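Local atomic coordinates of putative translational inhibitor protein (Yersinia pestis, PDB entry 5V4D), a protein that is of unknown function but belongs to the Rid (YjgF-like) family, and so may act as an enamine/imine deaminase. Residues A[77-82]-A[92-97]; A[37-42]-A[57-62]. All blocks are in the same frame, centred on the assembly; numbering follows the deposited sequence.

Overall arrangement
Both interactions join a helix to another part of the same alpha-beta fold, and each turns on one polar side chain that leaves its helix to find a buried partner. Interaction 1 ties helix 87-98 to strand 74-81, while interaction 2 ties helix 49-66 to the loop that precedes it; their centres lie about 15 Å apart. The two helices meet directly: Tyr97 OH and Asp61 OD1, 2.7 Å apart, probably form a hydrogen bond, and Leu57 CD1 packs 3.8 Å from Tyr94 CA. The calcium ion belongs to interaction 1 alone, bound in part by Asp92 and Asp96 on the exposed side of helix 87-98.

Interaction 1: residues A[77-82]-A[92-97]; sequences TTIFIT and DIYADY. With CA (calcium ion), chain H.
Tyr94 reaches from its helix to the strand and meets Thr77, the two side chains approaching from opposite directions. Thr77 OG1 arrives at the edge of the phenol, near the ring plane, and donates a hydrogen bond of 2.8 Å to Tyr94 OH. The tyrosine is carried toward the strand by an extended first torsion, with CG opposite the backbone N (chi1 180°). On the strand side, a chi1 of 71° tucks Thr77 OG1 between its own backbone N and carbonyl carbon, while CG2 comes to 3.4 Å from Tyr94 OH. Two residues along the strand, on the same side of it, Ile79 brings its terminal CD1 to 3.9 Å from Tyr94 CE1, an apolar contact. The tyrosine thus pairs its hydroxyl with that of Thr77 and its ring carbons with the methyl of Ile79, all three residues being buried. Arg106 adds a cation-pi contact to the Tyr94 ring, and Pro18 of the second subunit also packs on this tyrosine. On the exposed side of the helix, Asp92 binds the calcium ion through both its carbonyl O and OD1, the latter at 2.3 Å, and Asp96 OD1 joins them one turn later at 2.4 Å. A calcium-bound water donates to Asp96 OD2 at 2.7 Å, so one carboxylate oxygen binds the metal directly and the other through its water; two further ligand atoms come from outside the two segments. Helix packed against strand in this way is characteristic of a beta-alpha-beta unit, here strand 74-81, helix 87-98 and strand 105-110 of the YjgF-like fold.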
loop_
_atom_site.group_PDB
_atom_site.type_symbol
_atom_site.label_atom_id
_atom_site.label_comp_id
_atom_site.label_asym_id
_atom_site.label_seq_id
_atom_site.Cartn_x
_atom_site.Cartn_y
_atom_site.Cartn_z
ATOM N N THR A 77 -0.989 -8.117 -3.608
ATOM C CA THR A 77 -0.702 -8.250 -2.190
ATOM C C THR A 77 0.483 -7.356 -1.842
ATOM O O THR A 77 1.267 -6.972 -2.722
ATOM C CB THR A 77 -0.359 -9.695 -1.767
ATOM O OG1 THR A 77 0.940 -10.042 -2.292
ATOM C CG2 THR A 77 -1.366 -10.689 -2.303
ATOM N N THR A 78 0.613 -7.027 -0.558
ATOM C CA THR A 78 1.834 -6.421 -0.023
ATOM C C THR A 78 2.284 -7.258 1.159
ATOM O O THR A 78 1.473 -7.594 2.032
ATOM C CB THR A 78 1.597 -4.967 0.423
ATOM O OG1 THR A 78 1.147 -4.226 -0.710
ATOM C CG2 THR A 78 2.853 -4.322 0.982
ATOM N N ILE A 79 3.553 -7.619 1.164
ATOM C CA ILE A 79 4.157 -8.319 2.288
ATOM C C ILE A 79 4.994 -7.322 3.083
ATOM O O ILE A 79 5.980 -6.778 2.563
ATOM C CB ILE A 79 5.020 -9.487 1.788
ATOM C CG1 ILE A 79 4.147 -10.488 1.029
ATOM C CG2 ILE A 79 5.750 -10.188 2.986
ATOM C CD1 ILE A 79 4.973 -11.660 0.418
ATOM N N PHE A 80 4.642 -7.164 4.359
ATOM C CA PHE A 80 5.418 -6.366 5.324
ATOM C C PHE A 80 6.142 -7.365 6.206
ATOM O O PHE A 80 5.504 -8.203 6.858
ATOM C CB PHE A 80 4.506 -5.461 6.162
ATOM C CG PHE A 80 3.634 -4.512 5.353
ATOM C CD1 PHE A 80 4.144 -3.363 4.778
ATOM C CD2 PHE A 80 2.290 -4.751 5.256
ATOM C CE1 PHE A 80 3.288 -2.459 4.095
ATOM C CE2 PHE A 80 1.461 -3.844 4.560
ATOM C CZ PHE A 80 1.959 -2.746 4.005
ATOM N N ILE A 81 7.479 -7.348 6.179
ATOM C CA ILE A 81 8.235 -8.274 7.011
ATOM C C ILE A 81 9.236 -7.490 7.839
ATOM O O ILE A 81 9.754 -6.460 7.409
ATOM C CB ILE A 81 8.953 -9.381 6.203
ATOM C CG1 ILE A 81 9.683 -8.834 4.979
ATOM C CG2 ILE A 81 7.970 -10.459 5.813
ATOM C CD1 ILE A 81 10.605 -9.869 4.360
ATOM N N THR A 82 9.520 -7.999 9.036
ATOM C CA THR A 82 10.449 -7.279 9.905
ATOM C C THR A 82 11.914 -7.575 9.585
ATOM O O THR A 82 12.794 -6.864 10.083
ATOM C CB THR A 82 10.188 -7.574 11.389
ATOM O OG1 THR A 82 10.342 -8.982 11.681
ATOM C CG2 THR A 82 8.804 -7.075 11.832
ATOM N N ASP A 92 8.513 -19.336 0.154
ATOM C CA ASP A 92 8.392 -20.784 -0.033
ATOM C C ASP A 92 6.990 -21.259 0.330
ATOM O O ASP A 92 6.440 -22.155 -0.334
ATOM C CB ASP A 92 9.446 -21.485 0.817
ATOM C CG ASP A 92 9.836 -22.834 0.272
ATOM O OD1 ASP A 92 9.253 -23.303 -0.767
ATOM O OD2 ASP A 92 10.727 -23.413 0.928
ATOM N N ILE A 93 6.396 -20.676 1.373
ATOM C CA ILE A 93 5.051 -21.072 1.810
ATOM C C ILE A 93 3.956 -20.326 1.046
ATOM O O ILE A 93 2.889 -20.875 0.737
ATOM C CB ILE A 93 4.955 -20.834 3.325
ATOM C CG1 ILE A 93 5.934 -21.768 4.066
ATOM C CG2 ILE A 93 3.475 -20.982 3.843
ATOM C CD1 ILE A 93 6.171 -21.367 5.534
ATOM N N TYR A 94 4.174 -19.036 0.817
ATOM C CA TYR A 94 3.244 -18.252 0.021
ATOM C C TYR A 94 3.013 -18.889 -1.340
ATOM O O TYR A 94 1.880 -18.935 -1.839
ATOM C CB TYR A 94 3.826 -16.848 -0.092
ATOM C CG TYR A 94 3.097 -15.785 -0.870
ATOM C CD1 TYR A 94 2.483 -14.730 -0.193
ATOM C CD2 TYR A 94 3.146 -15.758 -2.270
ATOM C CE1 TYR A 94 1.868 -13.711 -0.898
ATOM C CE2 TYR A 94 2.528 -14.749 -2.973
ATOM C CZ TYR A 94 1.907 -13.730 -2.278
ATOM O OH TYR A 94 1.285 -12.722 -2.994
ATOM N N ALA A 95 4.078 -19.409 -1.951
ATOM C CA ALA A 95 3.941 -20.072 -3.244
ATOM C C ALA A 95 3.038 -21.290 -3.147
ATOM O O ALA A 95 2.247 -21.543 -4.054
ATOM C CB ALA A 95 5.331 -20.486 -3.748
ATOM N N ASP A 96 3.181 -22.076 -2.074
ATOM C CA ASP A 96 2.334 -23.241 -1.861
ATOM C C ASP A 96 0.874 -22.833 -1.873
ATOM O O ASP A 96 0.032 -23.487 -2.508
ATOM C CB ASP A 96 2.658 -23.918 -0.532
ATOM C CG ASP A 96 4.111 -24.401 -0.408
ATOM O OD1 ASP A 96 4.865 -24.432 -1.399
ATOM O OD2 ASP A 96 4.446 -24.756 0.759
ATOM N N TYR A 97 0.559 -21.761 -1.154
ATOM C CA TYR A 97 -0.823 -21.300 -1.044
ATOM C C TYR A 97 -1.370 -20.903 -2.402
ATOM O O TYR A 97 -2.530 -21.201 -2.738
ATOM C CB TYR A 97 -0.871 -20.089 -0.087
ATOM C CG TYR A 97 -2.251 -19.514 0.115
ATOM C CD1 TYR A 97 -3.236 -20.244 0.802
ATOM C CD2 TYR A 97 -2.572 -18.243 -0.375
ATOM C CE1 TYR A 97 -4.519 -19.713 0.991
ATOM C CE2 TYR A 97 -3.822 -17.698 -0.179
ATOM C CZ TYR A 97 -4.801 -18.442 0.502
ATOM O OH TYR A 97 -6.064 -17.894 0.660
HETATM CA CA CA H . 7.233 -24.304 -1.363
HETATM O O HOH W 1 7.097 -25.029 0.912
#

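Interaction 2: residues A[37-42]-A[57-62]; sequences INPDTG and LKNIDA
Asn59 sends its amide across to the 37-42 loop, where Ile37 offers its carbonyl oxygen and Pro39 its ring. The loop has its own brace beside them: Asn38 OD1 accepts from Asp40 N at 2.9 Å, an Asx turn. Along the helix, Leu57 comes first and serves the interior, packing on Ile93 and Tyr97 of helix 87-98. Asn59 then carries the contact: its ND2 donates to Ile37 O over 2.9 Å, nearly straight at 164°, approaching on a lone pair in the carbonyl plane. With chi1 at -68°, CG lies beside its own backbone N, opposite the carbonyl carbon, and the amide faces the loop. Its other end, OD1, sits 3.6 Å from Pro39 CD and also accepts from Gln55 NE2, so both ends of the amide are engaged and its rotation is probably fixed. Ile60 turns to the sheet, touching Ile122 and Val124, and Asp61 faces helix 87-98. Helix 49-66 is therefore held on three sides of its neighbourhood: Ile60 packs on strand 120-127, Leu57 on helix 87-98, and Asn59 secures the loop that follows strand 28-31.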
loop_
_atom_site.group_PDB
_atom_site.type_symbol
_atom_site.label_atom_id
_atom_site.label_comp_id
_atom_site.label_asym_id
_atom_site.label_seq_id
_atom_site.Cartn_x
_atom_site.Cartn_y
_atom_site.Cartn_z
ATOM N N ILE A 37 -2.138 -14.121 14.107
ATOM C CA ILE A 37 -2.963 -14.412 15.273
ATOM C C ILE A 37 -3.742 -15.690 15.003
ATOM O O ILE A 37 -4.330 -15.852 13.924
ATOM C CB ILE A 37 -3.927 -13.251 15.578
ATOM C CG1 ILE A 37 -3.170 -12.007 16.013
ATOM C CG2 ILE A 37 -4.983 -13.692 16.661
ATOM C CD1 ILE A 37 -2.441 -12.205 17.278
ATOM N N ASN A 38 -3.733 -16.606 15.972
ATOM C CA ASN A 38 -4.636 -17.775 15.915
ATOM C C ASN A 38 -6.049 -17.296 16.228
ATOM O O ASN A 38 -6.306 -16.869 17.364
ATOM C CB ASN A 38 -4.146 -18.828 16.925
ATOM C CG ASN A 38 -5.093 -20.026 17.072
ATOM O OD1 ASN A 38 -6.195 -20.029 16.510
ATOM N ND2 ASN A 38 -4.662 -21.045 17.830
ATOM N N PRO A 39 -6.990 -17.345 15.291
ATOM C CA PRO A 39 -8.313 -16.764 15.575
ATOM C C PRO A 39 -9.057 -17.449 16.703
ATOM O O PRO A 39 -9.940 -16.825 17.307
ATOM C CB PRO A 39 -9.049 -16.905 14.237
ATOM C CG PRO A 39 -8.391 -18.065 13.551
ATOM C CD PRO A 39 -6.924 -17.983 13.958
ATOM N N ASP A 40 -8.737 -18.708 16.995
ATOM C CA ASP A 40 -9.459 -19.473 17.996
ATOM C C ASP A 40 -9.054 -19.071 19.410
ATOM O O ASP A 40 -9.867 -19.210 20.334
ATOM C CB ASP A 40 -9.212 -20.967 17.780
ATOM C CG ASP A 40 -9.614 -21.438 16.359
ATOM O OD1 ASP A 40 -10.499 -20.819 15.765
ATOM O OD2 ASP A 40 -9.031 -22.415 15.860
ATOM N N THR A 41 -7.831 -18.556 19.599
ATOM C CA THR A 41 -7.329 -18.163 20.918
ATOM C C THR A 41 -7.072 -16.681 21.070
ATOM O O THR A 41 -6.997 -16.200 22.219
ATOM C CB THR A 41 -5.995 -18.839 21.241
ATOM O OG1 THR A 41 -4.992 -18.383 20.309
ATOM C CG2 THR A 41 -6.156 -20.372 21.225
ATOM N N GLY A 42 -6.866 -15.964 19.966
ATOM C CA GLY A 42 -6.484 -14.567 19.969
ATOM C C GLY A 42 -5.025 -14.302 20.215
ATOM O O GLY A 42 -4.632 -13.131 20.209
ATOM N N LEU A 57 -1.659 -16.769 6.054
ATOM C CA LEU A 57 -2.335 -17.197 4.826
ATOM C C LEU A 57 -3.651 -17.885 5.149
ATOM O O LEU A 57 -4.620 -17.752 4.396
ATOM C CB LEU A 57 -1.403 -18.106 4.009
ATOM C CG LEU A 57 -0.192 -17.320 3.542
ATOM C CD1 LEU A 57 0.805 -18.332 2.974
ATOM C CD2 LEU A 57 -0.561 -16.272 2.517
ATOM N N LYS A 58 -3.710 -18.660 6.245
ATOM C CA LYS A 58 -4.989 -19.260 6.646
ATOM C C LYS A 58 -5.998 -18.196 7.050
ATOM O O LYS A 58 -7.206 -18.340 6.771
ATOM C CB LYS A 58 -4.783 -20.257 7.806
ATOM C CG LYS A 58 -4.108 -21.585 7.397
ATOM C CD LYS A 58 -4.957 -22.398 6.412
ATOM C CE LYS A 58 -6.307 -22.818 6.995
ATOM N NZ LYS A 58 -7.149 -23.689 6.050
ATOM N N ASN A 59 -5.536 -17.135 7.727
ATOM C CA ASN A 59 -6.439 -16.051 8.112
ATOM C C ASN A 59 -6.984 -15.337 6.883
ATOM O O ASN A 59 -8.183 -15.042 6.806
ATOM C CB ASN A 59 -5.708 -15.048 9.031
ATOM C CG ASN A 59 -5.361 -15.644 10.383
ATOM O OD1 ASN A 59 -5.859 -16.703 10.734
ATOM N ND2 ASN A 59 -4.523 -14.949 11.155
ATOM N N ILE A 60 -6.123 -15.076 5.904
ATOM C CA ILE A 60 -6.580 -14.505 4.635
ATOM C C ILE A 60 -7.603 -15.414 3.973
ATOM O O ILE A 60 -8.642 -14.952 3.516
ATOM C CB ILE A 60 -5.388 -14.257 3.691
ATOM C CG1 ILE A 60 -4.529 -13.094 4.211
ATOM C CG2 ILE A 60 -5.877 -14.029 2.220
ATOM C CD1 ILE A 60 -3.107 -13.015 3.530
ATOM N N ASP A 61 -7.321 -16.712 3.904
ATOM C CA ASP A 61 -8.262 -17.621 3.262
ATOM C C ASP A 61 -9.638 -17.537 3.918
ATOM O O ASP A 61 -10.662 -17.530 3.228
ATOM C CB ASP A 61 -7.700 -19.044 3.315
ATOM C CG ASP A 61 -8.339 -19.932 2.289
ATOM O OD1 ASP A 61 -8.009 -19.734 1.107
ATOM O OD2 ASP A 61 -9.101 -20.853 2.671
ATOM N N ALA A 62 -9.686 -17.480 5.257
ATOM C CA ALA A 62 -10.978 -17.389 5.944
ATOM C C ALA A 62 -11.763 -16.148 5.521
ATOM O O ALA A 62 -13.005 -16.196 5.408
ATOM C CB ALA A 62 -10.781 -17.382 7.467
#